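Local atomic coordinates of chinitase A (Streptomyces coelicolor, PDB entry 3EBV), a protein that probably hydrolyses internal glycosidic bonds of chitin, its family 18 glycosyl hydrolase domain being the part described here. Residues 152-166 / 201-214. Numbering follows the deposited sequence.
Sequences TIDMQSTQGGYFQTA and FLTALACIQLEGGL
The ring of Phe-163 reaches the end of helix 199-210 rim first: the carbonyl oxygen of Ile-208 lies at its edge, in the ring plane, 3.8 Å from CZ. With CG anti to the backbone N (chi1 -152°), the ring swings toward this helix, and CZ also comes to 3.8 Å from Gln-209 CA. Thr-158 CA and the selenomethionine methyl, Met-155 CE, approach over opposite faces of the ring, each offset toward the rim. That methyl, brought round by bends at chi2 and chi3 (-72° and -73°), also meets Gln-209 CG at 3.7 Å, the two side chains crossing at about a right angle with Gln-209 extended beyond CG, and Leu-214 CD1 at 3.9 Å. Replacing Phe-163 by an alanine would probably open a gap between Met-155 CE and Thr-158 and cost Leu-214 CG its aromatic neighbour. Gly-212 suits this site, since a CB would collide with Phe-163 CZ. Farther along, Thr-152 CG2 lies 3.9 Å from Leu-205 CD2, while its OG1 is hydrogen-bonded with Ser-183 OG. Apolar packing thus joins the loop leading into helix 161-168 to the end of helix 199-210 and the turn after it, outside the parallel TIM barrel, with Met-155 and Gln-209 both touching Met-178 of strand 175-179. No direct hydrogen bond spans the segments; a water 2.9 Å from both Met-155 O and Leu-205 O accepts from Gln-209 NE2, linking them instead.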
loop_
_atom_site.group_PDB
_atom_site.type_symbol
_atom_site.label_atom_id
_atom_site.label_comp_id
_atom_site.label_asym_id
_atom_site.label_seq_id
_atom_site.Cartn_x
_atom_site.Cartn_y
_atom_site.Cartn_z
ATOM N N THR A 152 5.743 -3.503 -9.930
ATOM C CA THR A 152 6.887 -2.782 -10.458
ATOM C C THR A 152 6.685 -2.358 -11.923
ATOM O O THR A 152 7.163 -1.306 -12.351
ATOM C CB THR A 152 8.183 -3.631 -10.304
ATOM O OG1 THR A 152 7.982 -4.898 -10.946
ATOM C CG2 THR A 152 8.526 -3.788 -8.867
ATOM N N ILE A 153 5.993 -3.187 -12.696
ATOM C CA ILE A 153 5.746 -2.857 -14.116
ATOM C C ILE A 153 4.909 -1.587 -14.296
ATOM O O ILE A 153 4.894 -0.989 -15.402
ATOM C CB ILE A 153 5.024 -3.995 -14.864
ATOM C CG1 ILE A 153 3.689 -4.354 -14.183
ATOM C CG2 ILE A 153 5.960 -5.182 -14.975
ATOM C CD1 ILE A 153 2.877 -5.411 -14.930
ATOM N N ASP A 154 4.245 -1.153 -13.219
ATOM C CA ASP A 154 3.347 0.006 -13.299
ATOM C C ASP A 154 4.041 1.343 -13.023
ATOM O O ASP A 154 3.406 2.402 -13.192
ATOM C CB ASP A 154 2.214 -0.173 -12.297
ATOM C CG ASP A 154 1.353 -1.398 -12.583
ATOM O OD1 ASP A 154 0.947 -1.569 -13.750
ATOM O OD2 ASP A 154 1.098 -2.174 -11.641
HETATM N N MSE A 155 5.304 1.314 -12.575
HETATM C CA MSE A 155 6.016 2.548 -12.217
HETATM C C MSE A 155 7.425 2.585 -12.833
HETATM O O MSE A 155 8.324 3.236 -12.285
HETATM C CB MSE A 155 6.154 2.685 -10.695
HETATM C CG MSE A 155 4.850 2.546 -9.880
HETATM SE SE MSE A 155 3.662 4.114 -10.098
HETATM C CE MSE A 155 4.657 5.370 -9.063
ATOM N N GLN A 156 7.589 1.960 -13.987
ATOM C CA GLN A 156 8.883 1.956 -14.682
ATOM C C GLN A 156 9.171 3.280 -15.381
ATOM O O GLN A 156 10.314 3.602 -15.656
ATOM C CB GLN A 156 8.935 0.787 -15.660
ATOM C CG GLN A 156 9.315 -0.537 -14.958
ATOM C CD GLN A 156 10.810 -0.588 -14.594
ATOM O OE1 GLN A 156 11.221 -0.263 -13.445
ATOM N NE2 GLN A 156 11.597 -1.035 -15.532
ATOM N N SER A 157 8.120 4.056 -15.630
ATOM C CA SER A 157 8.285 5.431 -16.103
ATOM C C SER A 157 7.021 6.189 -15.732
ATOM O O SER A 157 6.007 5.596 -15.303
ATOM C CB SER A 157 8.460 5.493 -17.627
ATOM O OG SER A 157 7.261 5.219 -18.322
ATOM N N THR A 158 7.071 7.498 -15.948
ATOM C CA THR A 158 5.940 8.371 -15.643
ATOM C C THR A 158 4.768 8.094 -16.559
ATOM O O THR A 158 3.683 8.572 -16.292
ATOM C CB THR A 158 6.315 9.850 -15.730
ATOM O OG1 THR A 158 6.763 10.119 -17.059
ATOM C CG2 THR A 158 7.410 10.212 -14.733
ATOM N N GLN A 159 4.992 7.281 -17.588
ATOM C CA GLN A 159 3.945 6.848 -18.505
ATOM C C GLN A 159 3.148 5.635 -18.005
ATOM O O GLN A 159 2.158 5.291 -18.602
ATOM C CB GLN A 159 4.544 6.555 -19.912
ATOM C CG GLN A 159 5.403 7.704 -20.491
ATOM C CD GLN A 159 4.699 9.041 -20.375
ATOM O OE1 GLN A 159 5.226 10.007 -19.789
ATOM N NE2 GLN A 159 3.482 9.100 -20.906
ATOM N N GLY A 160 3.596 4.954 -16.950
ATOM C CA GLY A 160 2.821 3.809 -16.443
ATOM C C GLY A 160 1.443 4.291 -16.000
ATOM O O GLY A 160 1.323 5.417 -15.530
ATOM N N GLY A 161 0.428 3.436 -16.099
ATOM C CA GLY A 161 -0.940 3.862 -15.726
ATOM C C GLY A 161 -1.042 4.307 -14.281
ATOM O O GLY A 161 -1.608 5.377 -13.988
ATOM N N TYR A 162 -0.506 3.515 -13.342
ATOM C CA TYR A 162 -0.435 3.968 -11.953
ATOM C C TYR A 162 0.347 5.281 -11.790
ATOM O O TYR A 162 -0.036 6.157 -11.028
ATOM C CB TYR A 162 0.197 2.889 -11.037
ATOM C CG TYR A 162 -0.775 1.904 -10.444
ATOM C CD1 TYR A 162 -1.148 0.760 -11.144
ATOM C CD2 TYR A 162 -1.278 2.125 -9.167
ATOM C CE1 TYR A 162 -2.069 -0.186 -10.571
ATOM C CE2 TYR A 162 -2.156 1.191 -8.564
ATOM C CZ TYR A 162 -2.539 0.055 -9.296
ATOM O OH TYR A 162 -3.440 -0.794 -8.665
ATOM N N PHE A 163 1.484 5.409 -12.496
ATOM C CA PHE A 163 2.336 6.552 -12.304
ATOM C C PHE A 163 1.593 7.817 -12.801
ATOM O O PHE A 163 1.584 8.834 -12.099
ATOM C CB PHE A 163 3.690 6.333 -13.023
ATOM C CG PHE A 163 4.850 7.076 -12.400
ATOM C CD1 PHE A 163 6.130 6.465 -12.344
ATOM C CD2 PHE A 163 4.705 8.348 -11.860
ATOM C CE1 PHE A 163 7.240 7.181 -11.770
ATOM C CE2 PHE A 163 5.810 9.066 -11.283
ATOM C CZ PHE A 163 7.082 8.444 -11.261
ATOM N N GLN A 164 0.974 7.714 -13.980
ATOM C CA GLN A 164 0.242 8.873 -14.537
ATOM C C GLN A 164 -0.883 9.281 -13.584
ATOM O O GLN A 164 -1.082 10.456 -13.328
ATOM C CB GLN A 164 -0.356 8.526 -15.883
ATOM C CG GLN A 164 -0.980 9.740 -16.583
ATOM C CD GLN A 164 -0.009 10.860 -16.798
ATOM O OE1 GLN A 164 -0.057 11.917 -16.097
ATOM N NE2 GLN A 164 0.914 10.648 -17.757
ATOM N N THR A 165 -1.584 8.273 -13.043
ATOM C CA THR A 165 -2.686 8.543 -12.108
ATOM C C THR A 165 -2.165 9.229 -10.872
ATOM O O THR A 165 -2.689 10.255 -10.409
ATOM C CB THR A 165 -3.461 7.267 -11.756
ATOM O OG1 THR A 165 -3.915 6.642 -12.961
ATOM C CG2 THR A 165 -4.691 7.576 -10.835
ATOM N N ALA A 166 -1.098 8.650 -10.286
ATOM C CA ALA A 166 -0.499 9.215 -9.096
ATOM C C ALA A 166 -0.116 10.702 -9.286
ATOM O O ALA A 166 -0.398 11.563 -8.427
ATOM C CB ALA A 166 0.729 8.367 -8.706
ATOM N N PHE A 201 17.513 -3.093 -5.829
ATOM C CA PHE A 201 16.169 -3.099 -6.459
ATOM C C PHE A 201 15.296 -2.073 -5.756
ATOM O O PHE A 201 14.531 -1.355 -6.423
ATOM C CB PHE A 201 15.576 -4.477 -6.268
ATOM C CG PHE A 201 14.352 -4.792 -7.127
ATOM C CD1 PHE A 201 14.457 -5.032 -8.496
ATOM C CD2 PHE A 201 13.103 -4.906 -6.507
ATOM C CE1 PHE A 201 13.307 -5.410 -9.248
ATOM C CE2 PHE A 201 11.960 -5.282 -7.270
ATOM C CZ PHE A 201 12.047 -5.534 -8.593
ATOM N N LEU A 202 15.397 -1.995 -4.433
ATOM C CA LEU A 202 14.598 -1.016 -3.692
ATOM C C LEU A 202 15.010 0.409 -4.030
ATOM O O LEU A 202 14.186 1.268 -4.345
ATOM C CB LEU A 202 14.692 -1.261 -2.179
ATOM C CG LEU A 202 14.350 -2.702 -1.742
ATOM C CD1 LEU A 202 14.418 -2.845 -0.239
ATOM C CD2 LEU A 202 12.947 -3.115 -2.255
ATOM N N THR A 203 16.317 0.684 -3.923
ATOM C CA THR A 203 16.739 2.080 -4.083
ATOM C C THR A 203 16.673 2.584 -5.515
ATOM O O THR A 203 16.244 3.736 -5.748
ATOM C CB THR A 203 18.188 2.282 -3.516
ATOM O OG1 THR A 203 19.081 1.384 -4.208
ATOM C CG2 THR A 203 18.230 1.964 -2.032
ATOM N N ALA A 204 17.109 1.759 -6.470
ATOM C CA ALA A 204 17.109 2.163 -7.865
ATOM C C ALA A 204 15.717 2.324 -8.476
ATOM O O ALA A 204 15.524 3.155 -9.382
ATOM C CB ALA A 204 17.988 1.224 -8.699
ATOM N N LEU A 205 14.761 1.495 -8.026
ATOM C CA LEU A 205 13.392 1.645 -8.526
ATOM C C LEU A 205 12.660 2.757 -7.769
ATOM O O LEU A 205 11.875 3.481 -8.403
ATOM C CB LEU A 205 12.622 0.316 -8.399
ATOM C CG LEU A 205 12.829 -0.644 -9.579
ATOM C CD1 LEU A 205 14.268 -1.091 -9.783
ATOM C CD2 LEU A 205 11.944 -1.885 -9.360
ATOM N N ALA A 206 12.880 2.906 -6.454
ATOM C CA ALA A 206 12.294 4.058 -5.733
ATOM C C ALA A 206 12.769 5.370 -6.348
ATOM O O ALA A 206 12.000 6.331 -6.462
ATOM C CB ALA A 206 12.621 4.000 -4.265
ATOM N N CYS A 207 14.016 5.400 -6.788
ATOM C CA CYS A 207 14.579 6.594 -7.447
ATOM C C CYS A 207 13.733 7.048 -8.652
ATOM O O CYS A 207 13.621 8.250 -8.926
ATOM C CB CYS A 207 16.005 6.198 -7.901
ATOM S SG CYS A 207 16.877 7.433 -8.873
ATOM N N ILE A 208 13.156 6.117 -9.410
ATOM C CA ILE A 208 12.367 6.522 -10.580
ATOM C C ILE A 208 11.187 7.395 -10.091
ATOM O O ILE A 208 10.832 8.392 -10.738
ATOM C CB ILE A 208 11.792 5.290 -11.340
ATOM C CG1 ILE A 208 12.903 4.354 -11.820
ATOM C CG2 ILE A 208 10.928 5.719 -12.523
ATOM C CD1 ILE A 208 12.362 3.029 -12.327
ATOM N N GLN A 209 10.563 6.995 -8.970
ATOM C CA GLN A 209 9.448 7.786 -8.397
ATOM C C GLN A 209 9.936 9.128 -7.851
ATOM O O GLN A 209 9.304 10.179 -8.104
ATOM C CB GLN A 209 8.775 6.964 -7.297
ATOM C CG GLN A 209 8.114 5.722 -7.876
ATOM C CD GLN A 209 7.622 4.739 -6.827
ATOM O OE1 GLN A 209 7.150 5.129 -5.764
ATOM N NE2 GLN A 209 7.745 3.455 -7.148
ATOM N N LEU A 210 11.040 9.094 -7.101
ATOM C CA LEU A 210 11.583 10.294 -6.439
ATOM C C LEU A 210 12.102 11.330 -7.434
ATOM O O LEU A 210 12.099 12.529 -7.107
ATOM C CB LEU A 210 12.660 9.930 -5.415
ATOM C CG LEU A 210 12.185 9.028 -4.259
ATOM C CD1 LEU A 210 13.352 8.256 -3.635
ATOM C CD2 LEU A 210 11.444 9.916 -3.218
ATOM N N GLU A 211 12.576 10.868 -8.583
ATOM C CA GLU A 211 13.044 11.769 -9.650
ATOM C C GLU A 211 11.946 12.063 -10.667
ATOM O O GLU A 211 12.174 12.868 -11.592
ATOM C CB GLU A 211 14.295 11.172 -10.363
ATOM C CG GLU A 211 15.482 10.995 -9.429
ATOM C CD GLU A 211 16.753 10.531 -10.166
ATOM O OE1 GLU A 211 16.650 10.052 -11.336
ATOM O OE2 GLU A 211 17.845 10.646 -9.534
ATOM N N GLY A 212 10.765 11.430 -10.537
ATOM C CA GLY A 212 9.765 11.503 -11.572
ATOM C C GLY A 212 8.515 12.296 -11.204
ATOM O O GLY A 212 7.494 12.150 -11.859
ATOM N N GLY A 213 8.618 13.085 -10.148
ATOM C CA GLY A 213 7.552 14.054 -9.814
ATOM C C GLY A 213 6.736 13.757 -8.570
ATOM O O GLY A 213 5.841 14.539 -8.233
ATOM N N LEU A 214 7.006 12.650 -7.892
ATOM C CA LEU A 214 6.378 12.348 -6.585
ATOM C C LEU A 214 7.227 12.921 -5.468
ATOM O O LEU A 214 8.479 12.879 -5.534
ATOM C CB LEU A 214 6.163 10.841 -6.407
ATOM C CG LEU A 214 5.182 10.236 -7.418
ATOM C CD1 LEU A 214 5.159 8.732 -7.204
ATOM C CD2 LEU A 214 3.760 10.807 -7.259
HETATM O O HOH W 1 9.395 2.701 -9.665
#